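Local structure of 3-hydroxyadipyl-CoA dehydrogenase (Escherichia coli, 3MOG) at residues A85-E90 / A139-F144. The protein catalyses the NAD(+)-dependent oxidation of 3-hydroxyadipyl-CoA to 3-oxoadipyl-CoA in phenylacetate degradation. Sequence-based numbering, arbitrary orientation.
Sequences ADLVIE and AGLHFF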
loop_
_atom_site.group_PDB
_atom_site.type_symbol
_atom_site.label_atom_id
_atom_site.label_comp_id
_atom_site.label_asym_id
_atom_site.label_seq_id
_atom_site.Cartn_x
_atom_site.Cartn_y
_atom_site.Cartn_z
ATOM N N ALA C 85 20.308 -27.532 31.298
ATOM C CA ALA C 85 19.710 -27.835 29.985
ATOM C C ALA C 85 20.653 -27.583 28.816
ATOM O O ALA C 85 21.343 -26.562 28.773
ATOM C CB ALA C 85 18.430 -27.050 29.793
ATOM N N ASP C 86 20.677 -28.529 27.880
ATOM C CA ASP C 86 21.387 -28.378 26.603
ATOM C C ASP C 86 20.536 -27.656 25.560
ATOM O O ASP C 86 21.063 -27.147 24.564
ATOM C CB ASP C 86 21.751 -29.749 26.048
ATOM C CG ASP C 86 22.573 -30.566 27.016
ATOM O OD1 ASP C 86 23.558 -30.024 27.575
ATOM O OD2 ASP C 86 22.228 -31.749 27.210
ATOM N N LEU C 87 19.219 -27.666 25.781
ATOM C CA LEU C 87 18.250 -27.045 24.887
ATOM C C LEU C 87 17.121 -26.460 25.713
ATOM O O LEU C 87 16.564 -27.121 26.587
ATOM C CB LEU C 87 17.684 -28.049 23.860
ATOM C CG LEU C 87 16.472 -27.580 23.032
ATOM C CD1 LEU C 87 16.814 -26.404 22.125
ATOM C CD2 LEU C 87 15.838 -28.674 22.218
ATOM N N VAL C 88 16.812 -25.205 25.432
ATOM C CA VAL C 88 15.648 -24.560 25.978
ATOM C C VAL C 88 14.689 -24.270 24.833
ATOM O O VAL C 88 15.091 -23.708 23.796
ATOM C CB VAL C 88 16.002 -23.245 26.694
ATOM C CG1 VAL C 88 14.750 -22.609 27.257
ATOM C CG2 VAL C 88 16.996 -23.492 27.808
ATOM N N ILE C 89 13.431 -24.671 25.015
ATOM C CA ILE C 89 12.373 -24.341 24.068
ATOM C C ILE C 89 11.347 -23.451 24.776
ATOM O O ILE C 89 10.617 -23.905 25.648
ATOM C CB ILE C 89 11.693 -25.597 23.503
ATOM C CG1 ILE C 89 12.725 -26.530 22.872
ATOM C CG2 ILE C 89 10.622 -25.226 22.466
ATOM C CD1 ILE C 89 12.182 -27.917 22.569
ATOM N N GLU C 90 11.306 -22.188 24.378
ATOM C CA GLU C 90 10.432 -21.183 24.980
ATOM C C GLU C 90 9.081 -21.160 24.278
ATOM O O GLU C 90 9.013 -21.048 23.065
ATOM C CB GLU C 90 11.111 -19.807 24.878
ATOM C CG GLU C 90 10.354 -18.657 25.495
ATOM C CD GLU C 90 9.212 -18.142 24.629
ATOM O OE1 GLU C 90 9.403 -17.968 23.403
ATOM O OE2 GLU C 90 8.118 -17.934 25.185
ATOM N N ALA C 139 17.593 -19.694 17.884
ATOM C CA ALA C 139 16.928 -20.194 16.685
ATOM C C ALA C 139 15.454 -20.390 16.988
ATOM O O ALA C 139 15.048 -20.340 18.133
ATOM C CB ALA C 139 17.550 -21.520 16.233
ATOM N N GLY C 140 14.650 -20.609 15.954
ATOM C CA GLY C 140 13.239 -20.920 16.148
ATOM C C GLY C 140 13.047 -22.407 16.015
ATOM O O GLY C 140 13.659 -23.040 15.162
ATOM N N LEU C 141 12.217 -22.969 16.877
ATOM C CA LEU C 141 11.838 -24.363 16.766
ATOM C C LEU C 141 10.321 -24.378 16.843
ATOM O O LEU C 141 9.732 -24.414 17.923
ATOM C CB LEU C 141 12.506 -25.197 17.876
ATOM C CG LEU C 141 12.771 -26.685 17.630
ATOM C CD1 LEU C 141 13.704 -26.882 16.462
ATOM C CD2 LEU C 141 13.346 -27.356 18.876
ATOM N N HIS C 142 9.691 -24.308 15.675
ATOM C CA HIS C 142 8.270 -24.018 15.590
ATOM C C HIS C 142 7.415 -25.261 15.367
ATOM O O HIS C 142 7.368 -25.780 14.259
ATOM C CB HIS C 142 8.028 -22.986 14.481
ATOM C CG HIS C 142 6.593 -22.616 14.296
ATOM N ND1 HIS C 142 6.001 -22.529 13.052
ATOM C CD2 HIS C 142 5.626 -22.314 15.196
ATOM C CE1 HIS C 142 4.732 -22.186 13.197
ATOM N NE2 HIS C 142 4.477 -22.057 14.488
ATOM N N PHE C 143 6.737 -25.712 16.425
ATOM C CA PHE C 143 5.871 -26.892 16.391
ATOM C C PHE C 143 4.444 -26.480 16.055
ATOM O O PHE C 143 4.103 -25.303 16.105
ATOM C CB PHE C 143 5.851 -27.573 17.770
ATOM C CG PHE C 143 7.166 -28.186 18.188
ATOM C CD1 PHE C 143 8.187 -27.400 18.709
ATOM C CD2 PHE C 143 7.360 -29.556 18.094
ATOM C CE1 PHE C 143 9.382 -27.958 19.117
ATOM C CE2 PHE C 143 8.559 -30.136 18.496
ATOM C CZ PHE C 143 9.577 -29.340 18.998
ATOM N N PHE C 144 3.594 -27.454 15.762
ATOM C CA PHE C 144 2.204 -27.162 15.413
ATOM C C PHE C 144 1.255 -27.886 16.375
ATOM O O PHE C 144 1.558 -28.987 16.811
ATOM C CB PHE C 144 1.942 -27.542 13.940
ATOM C CG PHE C 144 2.636 -26.626 12.940
ATOM C CD1 PHE C 144 4.009 -26.738 12.688
ATOM C CD2 PHE C 144 1.917 -25.641 12.270
ATOM C CE1 PHE C 144 4.654 -25.883 11.800
ATOM C CE2 PHE C 144 2.561 -24.780 11.375
ATOM C CZ PHE C 144 3.934 -24.915 11.134
#
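The ring of F143, the only one to touch across the two segments, receives the end of I89 obliquely, CD1 standing 4.4 Å from CE1 of F143, a loose apolar touch. Closer is the meeting of I89 with L141, whose side chains slant across each other: CD1 of I89 comes to 3.9 Å from CD2 of L141, and CG1 follows just behind. In I89 the longer branch, CG1, stands anti to the carbonyl carbon (chi1 -55°), and with the chain then extended through chi2, CD1 is carried out to both L141 and F143. L87, two residues back on the same side of its strand, adds its CD2 at 4.4 Å from CD2 of L141.

Strands 87-90 and 138-143 are not neighbours in the Rossmann-type sheet of the NAD-binding domain; strand 115-118 runs between them, and T117 touches both L87 and I89. The two short segments diverge by 60°, consistent with sheet twist accumulated over two strand spacings. Branched aliphatic chains suit the span because they reach over the middle strand, while the broad ring of F143 offers I89 an apolar surface. Helix 163-175 packs on this face, its L169 meeting both L87 and L141. With all four touching residues buried and purely hydrocarbon groups meeting, cohesion here rests on dispersion and the exclusion of water.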